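Local atomic coordinates of CheC, inhibitor of MCP methylation / FliN fusion protein (Thermotoga maritima, PDB entry 4HYN), a protein that forms part of the flagellar rotor and belongs to the CheC phosphatase family, probably removing the phosphoryl group from the chemotaxis response regulator CheY. Residues 54-68 / 131-145. Sequence-based numbering, arbitrary orientation.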
loop_
_atom_site.group_PDB
_atom_site.type_symbol
_atom_site.label_atom_id
_atom_site.label_comp_id
_atom_site.label_asym_id
_atom_site.label_seq_id
_atom_site.Cartn_x
_atom_site.Cartn_y
_atom_site.Cartn_z
ATOM N N PHE A 54 10.920 -2.879 -9.244
ATOM C CA PHE A 54 10.846 -1.422 -9.289
ATOM C C PHE A 54 12.162 -0.829 -9.766
ATOM O O PHE A 54 13.218 -1.414 -9.566
ATOM C CB PHE A 54 10.518 -0.866 -7.903
ATOM C CG PHE A 54 9.325 -1.510 -7.255
ATOM C CD1 PHE A 54 8.038 -1.120 -7.596
ATOM C CD2 PHE A 54 9.493 -2.518 -6.310
ATOM C CE1 PHE A 54 6.933 -1.721 -7.010
ATOM C CE2 PHE A 54 8.384 -3.131 -5.712
ATOM C CZ PHE A 54 7.104 -2.730 -6.065
ATOM N N SER A 55 12.092 0.342 -10.391
ATOM C CA SER A 55 13.283 1.022 -10.885
ATOM C C SER A 55 13.210 2.501 -10.524
ATOM O O SER A 55 12.151 3.007 -10.146
ATOM C CB SER A 55 13.407 0.867 -12.402
ATOM O OG SER A 55 12.450 1.669 -13.072
ATOM N N GLY A 56 14.339 3.188 -10.627
ATOM C CA GLY A 56 14.371 4.603 -10.306
ATOM C C GLY A 56 14.270 4.897 -8.821
ATOM O O GLY A 56 14.176 3.992 -7.998
ATOM N N GLU A 57 14.320 6.178 -8.482
ATOM C CA GLU A 57 14.241 6.622 -7.096
ATOM C C GLU A 57 12.758 6.756 -6.740
ATOM O O GLU A 57 12.027 7.506 -7.389
ATOM C CB GLU A 57 14.962 7.968 -6.960
ATOM C CG GLU A 57 15.531 8.273 -5.587
ATOM C CD GLU A 57 16.431 9.505 -5.595
ATOM O OE1 GLU A 57 16.157 10.464 -4.835
ATOM O OE2 GLU A 57 17.415 9.518 -6.370
ATOM N N GLN A 58 12.311 6.000 -5.740
ATOM C CA GLN A 58 10.914 6.028 -5.326
ATOM C C GLN A 58 10.703 6.206 -3.826
ATOM O O GLN A 58 11.647 6.164 -3.042
ATOM C CB GLN A 58 10.200 4.763 -5.808
ATOM C CG GLN A 58 10.218 4.626 -7.324
ATOM C CD GLN A 58 9.213 3.639 -7.861
ATOM O OE1 GLN A 58 9.459 2.983 -8.871
ATOM N NE2 GLN A 58 8.062 3.546 -7.208
ATOM N N VAL A 59 9.448 6.400 -3.434
ATOM C CA VAL A 59 9.100 6.588 -2.035
ATOM C C VAL A 59 8.425 5.346 -1.479
ATOM O O VAL A 59 7.477 4.836 -2.069
ATOM C CB VAL A 59 8.164 7.810 -1.862
ATOM C CG1 VAL A 59 7.707 7.948 -0.401
ATOM C CG2 VAL A 59 8.881 9.079 -2.313
ATOM N N VAL A 60 8.951 4.831 -0.372
ATOM C CA VAL A 60 8.372 3.655 0.258
ATOM C C VAL A 60 7.819 4.058 1.609
ATOM O O VAL A 60 8.508 4.688 2.418
ATOM C CB VAL A 60 9.386 2.488 0.410
ATOM C CG1 VAL A 60 9.938 2.093 -0.950
ATOM C CG2 VAL A 60 10.511 2.863 1.344
ATOM N N VAL A 61 6.536 3.778 1.806
ATOM C CA VAL A 61 5.860 4.108 3.050
ATOM C C VAL A 61 5.525 2.783 3.708
ATOM O O VAL A 61 4.803 1.966 3.136
ATOM C CB VAL A 61 4.547 4.896 2.805
ATOM C CG1 VAL A 61 4.043 5.477 4.114
ATOM C CG2 VAL A 61 4.759 5.999 1.780
ATOM N N SER A 62 6.076 2.554 4.893
ATOM C CA SER A 62 5.826 1.306 5.589
ATOM C C SER A 62 5.168 1.496 6.943
ATOM O O SER A 62 5.383 2.498 7.633
ATOM C CB SER A 62 7.118 0.486 5.723
ATOM O OG SER A 62 8.159 1.248 6.302
ATOM N N VAL A 63 4.384 0.499 7.319
ATOM C CA VAL A 63 3.670 0.504 8.572
ATOM C C VAL A 63 3.813 -0.888 9.211
ATOM O O VAL A 63 3.845 -1.912 8.522
ATOM C CB VAL A 63 2.187 0.910 8.313
ATOM C CG1 VAL A 63 1.239 -0.267 8.456
ATOM C CG2 VAL A 63 1.803 2.084 9.190
ATOM N N GLU A 64 3.984 -0.912 10.525
ATOM C CA GLU A 64 4.141 -2.167 11.243
ATOM C C GLU A 64 2.822 -2.575 11.890
ATOM O O GLU A 64 2.194 -1.780 12.591
ATOM C CB GLU A 64 5.220 -2.018 12.309
ATOM C CG GLU A 64 5.707 -3.319 12.904
ATOM C CD GLU A 64 6.639 -4.065 11.978
ATOM O OE1 GLU A 64 6.434 -5.288 11.784
ATOM O OE2 GLU A 64 7.582 -3.423 11.457
ATOM N N TYR A 65 2.398 -3.807 11.625
ATOM C CA TYR A 65 1.160 -4.342 12.187
ATOM C C TYR A 65 1.378 -4.976 13.555
ATOM O O TYR A 65 2.327 -5.732 13.754
ATOM C CB TYR A 65 0.542 -5.379 11.249
ATOM C CG TYR A 65 -0.250 -4.800 10.099
ATOM C CD1 TYR A 65 -0.240 -5.414 8.851
ATOM C CD2 TYR A 65 -1.037 -3.665 10.266
ATOM C CE1 TYR A 65 -0.991 -4.920 7.796
ATOM C CE2 TYR A 65 -1.796 -3.160 9.215
ATOM C CZ TYR A 65 -1.766 -3.795 7.982
ATOM O OH TYR A 65 -2.500 -3.301 6.927
ATOM N N THR A 66 0.475 -4.685 14.485
ATOM C CA THR A 66 0.558 -5.222 15.838
ATOM C C THR A 66 -0.796 -5.757 16.331
ATOM O O THR A 66 -1.847 -5.240 15.950
ATOM C CB THR A 66 1.158 -4.167 16.829
ATOM O OG1 THR A 66 0.786 -4.487 18.175
ATOM C CG2 THR A 66 0.701 -2.755 16.488
ATOM N N GLU A 67 -0.741 -6.803 17.162
ATOM C CA GLU A 67 -1.911 -7.483 17.745
ATOM C C GLU A 67 -3.060 -7.723 16.773
ATOM O O GLU A 67 -3.817 -6.814 16.444
ATOM C CB GLU A 67 -2.405 -6.767 19.008
ATOM C CG GLU A 67 -2.830 -5.327 18.822
ATOM C CD GLU A 67 -2.461 -4.470 20.013
ATOM O OE1 GLU A 67 -1.368 -3.855 19.992
ATOM O OE2 GLU A 67 -3.259 -4.412 20.974
ATOM N N GLY A 68 -3.215 -8.971 16.355
ATOM C CA GLY A 68 -4.253 -9.299 15.392
ATOM C C GLY A 68 -3.489 -9.746 14.169
ATOM O O GLY A 68 -3.700 -10.843 13.652
ATOM N N THR A 131 -9.063 -6.570 16.072
ATOM C CA THR A 131 -8.411 -5.271 16.199
ATOM C C THR A 131 -6.965 -5.327 15.718
ATOM O O THR A 131 -6.163 -6.131 16.185
ATOM C CB THR A 131 -8.477 -4.747 17.659
ATOM O OG1 THR A 131 -9.800 -4.266 17.924
ATOM C CG2 THR A 131 -7.484 -3.612 17.892
ATOM N N ILE A 132 -6.656 -4.481 14.747
ATOM C CA ILE A 132 -5.313 -4.412 14.196
ATOM C C ILE A 132 -4.758 -3.009 14.423
ATOM O O ILE A 132 -5.400 -2.015 14.088
ATOM C CB ILE A 132 -5.313 -4.736 12.690
ATOM C CG1 ILE A 132 -5.924 -6.117 12.456
ATOM C CG2 ILE A 132 -3.897 -4.710 12.149
ATOM C CD1 ILE A 132 -6.237 -6.418 10.998
ATOM N N ASN A 133 -3.592 -2.934 15.049
ATOM C CA ASN A 133 -2.957 -1.649 15.303
ATOM C C ASN A 133 -1.781 -1.397 14.355
ATOM O O ASN A 133 -1.116 -2.331 13.906
ATOM C CB ASN A 133 -2.499 -1.564 16.760
ATOM C CG ASN A 133 -3.665 -1.521 17.739
ATOM O OD1 ASN A 133 -3.663 -2.217 18.754
ATOM N ND2 ASN A 133 -4.673 -0.703 17.428
ATOM N N ILE A 134 -1.549 -0.133 14.028
ATOM C CA ILE A 134 -0.444 0.228 13.147
ATOM C C ILE A 134 0.449 1.306 13.745
ATOM O O ILE A 134 -0.014 2.193 14.463
ATOM C CB ILE A 134 -0.924 0.722 11.753
ATOM C CG1 ILE A 134 -1.793 1.972 11.886
ATOM C CG2 ILE A 134 -1.691 -0.365 11.034
ATOM C CD1 ILE A 134 -2.094 2.646 10.549
ATOM N N SER A 135 1.744 1.186 13.477
ATOM C CA SER A 135 2.719 2.164 13.927
ATOM C C SER A 135 2.589 3.367 12.986
ATOM O O SER A 135 1.965 3.260 11.925
ATOM C CB SER A 135 4.133 1.574 13.841
ATOM O OG SER A 135 4.439 1.113 12.532
ATOM N N PRO A 136 3.069 4.552 13.406
ATOM C CA PRO A 136 2.943 5.691 12.487
ATOM C C PRO A 136 3.757 5.408 11.216
ATOM O O PRO A 136 4.880 4.908 11.288
ATOM C CB PRO A 136 3.501 6.863 13.306
ATOM C CG PRO A 136 4.408 6.198 14.332
ATOM C CD PRO A 136 3.619 4.973 14.709
ATOM N N PRO A 137 3.168 5.662 10.036
ATOM C CA PRO A 137 3.836 5.427 8.753
ATOM C C PRO A 137 5.169 6.138 8.553
ATOM O O PRO A 137 5.253 7.361 8.644
ATOM C CB PRO A 137 2.783 5.869 7.725
ATOM C CG PRO A 137 1.945 6.852 8.469
ATOM C CD PRO A 137 1.814 6.204 9.825
ATOM N N LYS A 138 6.210 5.346 8.303
ATOM C CA LYS A 138 7.557 5.862 8.065
ATOM C C LYS A 138 7.762 6.072 6.564
ATOM O O LYS A 138 7.683 5.124 5.777
ATOM C CB LYS A 138 8.612 4.880 8.586
ATOM C CG LYS A 138 10.041 5.412 8.477
ATOM C CD LYS A 138 11.033 4.363 7.962
ATOM C CE LYS A 138 11.195 3.205 8.924
ATOM N NZ LYS A 138 12.171 2.198 8.418
ATOM N N VAL A 139 7.995 7.319 6.167
ATOM C CA VAL A 139 8.208 7.637 4.761
ATOM C C VAL A 139 9.684 7.838 4.458
ATOM O O VAL A 139 10.395 8.544 5.171
ATOM C CB VAL A 139 7.409 8.885 4.308
ATOM C CG1 VAL A 139 5.935 8.726 4.663
ATOM C CG2 VAL A 139 7.981 10.152 4.932
ATOM N N GLU A 140 10.160 7.161 3.429
ATOM C CA GLU A 140 11.543 7.302 3.045
ATOM C C GLU A 140 11.710 7.101 1.553
ATOM O O GLU A 140 10.876 6.490 0.888
ATOM C CB GLU A 140 12.440 6.355 3.851
ATOM C CG GLU A 140 12.134 4.875 3.696
ATOM C CD GLU A 140 12.808 4.013 4.758
ATOM O OE1 GLU A 140 13.501 4.575 5.638
ATOM O OE2 GLU A 140 12.631 2.771 4.721
ATOM N N ILE A 141 12.754 7.713 1.023
ATOM C CA ILE A 141 13.056 7.618 -0.386
ATOM C C ILE A 141 14.114 6.528 -0.580
ATOM O O ILE A 141 15.116 6.473 0.135
ATOM C CB ILE A 141 13.508 8.992 -0.931
ATOM C CG1 ILE A 141 13.426 9.012 -2.448
ATOM C CG2 ILE A 141 14.920 9.324 -0.477
ATOM C CD1 ILE A 141 13.534 10.405 -2.993
ATOM N N LEU A 142 13.825 5.603 -1.483
ATOM C CA LEU A 142 14.725 4.499 -1.765
ATOM C C LEU A 142 15.105 4.507 -3.252
ATOM O O LEU A 142 14.237 4.588 -4.125
ATOM C CB LEU A 142 14.040 3.185 -1.364
ATOM C CG LEU A 142 14.782 1.842 -1.372
ATOM C CD1 LEU A 142 16.025 1.904 -0.498
ATOM C CD2 LEU A 142 13.849 0.759 -0.855
ATOM N N ASN A 143 16.409 4.488 -3.530
ATOM C CA ASN A 143 16.902 4.482 -4.906
ATOM C C ASN A 143 17.077 3.049 -5.404
ATOM O O ASN A 143 18.105 2.415 -5.142
ATOM C CB ASN A 143 18.231 5.235 -5.007
ATOM C CG ASN A 143 18.626 5.549 -6.452
ATOM O OD1 ASN A 143 18.071 4.990 -7.410
ATOM N ND2 ASN A 143 19.583 6.462 -6.613
ATOM N N PHE A 144 16.070 2.547 -6.118
ATOM C CA PHE A 144 16.099 1.187 -6.661
ATOM C C PHE A 144 17.195 0.958 -7.703
ATOM O O PHE A 144 17.520 -0.184 -8.024
ATOM C CB PHE A 144 14.724 0.798 -7.216
ATOM C CG PHE A 144 13.687 0.594 -6.149
ATOM C CD1 PHE A 144 12.943 1.662 -5.667
ATOM C CD2 PHE A 144 13.504 -0.660 -5.572
ATOM C CE1 PHE A 144 12.037 1.486 -4.621
ATOM C CE2 PHE A 144 12.604 -0.844 -4.532
ATOM C CZ PHE A 144 11.867 0.237 -4.052
ATOM N N ASP A 145 17.763 2.044 -8.227
ATOM C CA ASP A 145 18.847 1.939 -9.202
ATOM C C ASP A 145 20.223 1.837 -8.521
ATOM O O ASP A 145 21.240 1.632 -9.185
ATOM C CB ASP A 145 18.797 3.092 -10.207
ATOM C CG ASP A 145 17.668 2.936 -11.217
ATOM O OD1 ASP A 145 17.098 1.826 -11.334
ATOM O OD2 ASP A 145 17.346 3.926 -11.905
HETATM O O HOH W 1 9.674 3.161 4.736
HETATM O O HOH W 2 5.895 2.456 10.813
HETATM O O HOH W 3 11.006 -0.165 6.681
#
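The Phe144 ring is sandwiched: Phe54 CB sits over the centre of one face, 3.8 Å from the ring centroid in a CH-pi contact, and Leu142 CG lies off-centre over the other. Gly56 O meets the ring edge in plane, and Val60 CG1 reaches Phe144 CZ, also at the edge. This closes one end of an antiparallel pairing in the sheet of the CheC-like domain, where 133-143 is an outermost strand beside 57-66. Toward the other end Tyr65 turns its ring edge to Ile134 CG2, 3.3 Å from Tyr65 CE2, and Asn133 O lies in the ring plane. Val59, Val61 and Ile141 share Tyr65's sheet face; Val61 CG1, anti to the backbone N (chi1 -168°), meets both Val139 CG1 and Pro137 CB, on the face packed against helix 103-128. On the opposite face, Val60 CG2 packs on Glu140 CG at 3.5 Å.

Regular pairing breaks between Ser62–Lys138 and Tyr65–Ile134, and the register shifts by one. Here the Ser135 side chain replaces a backbone acceptor: a chi1 of 56° tucks OG back over its own backbone, where it takes the N-H of Glu64 at 2.9 Å and gives its own proton to a water, which donates to Ser62 O and Pro136 O.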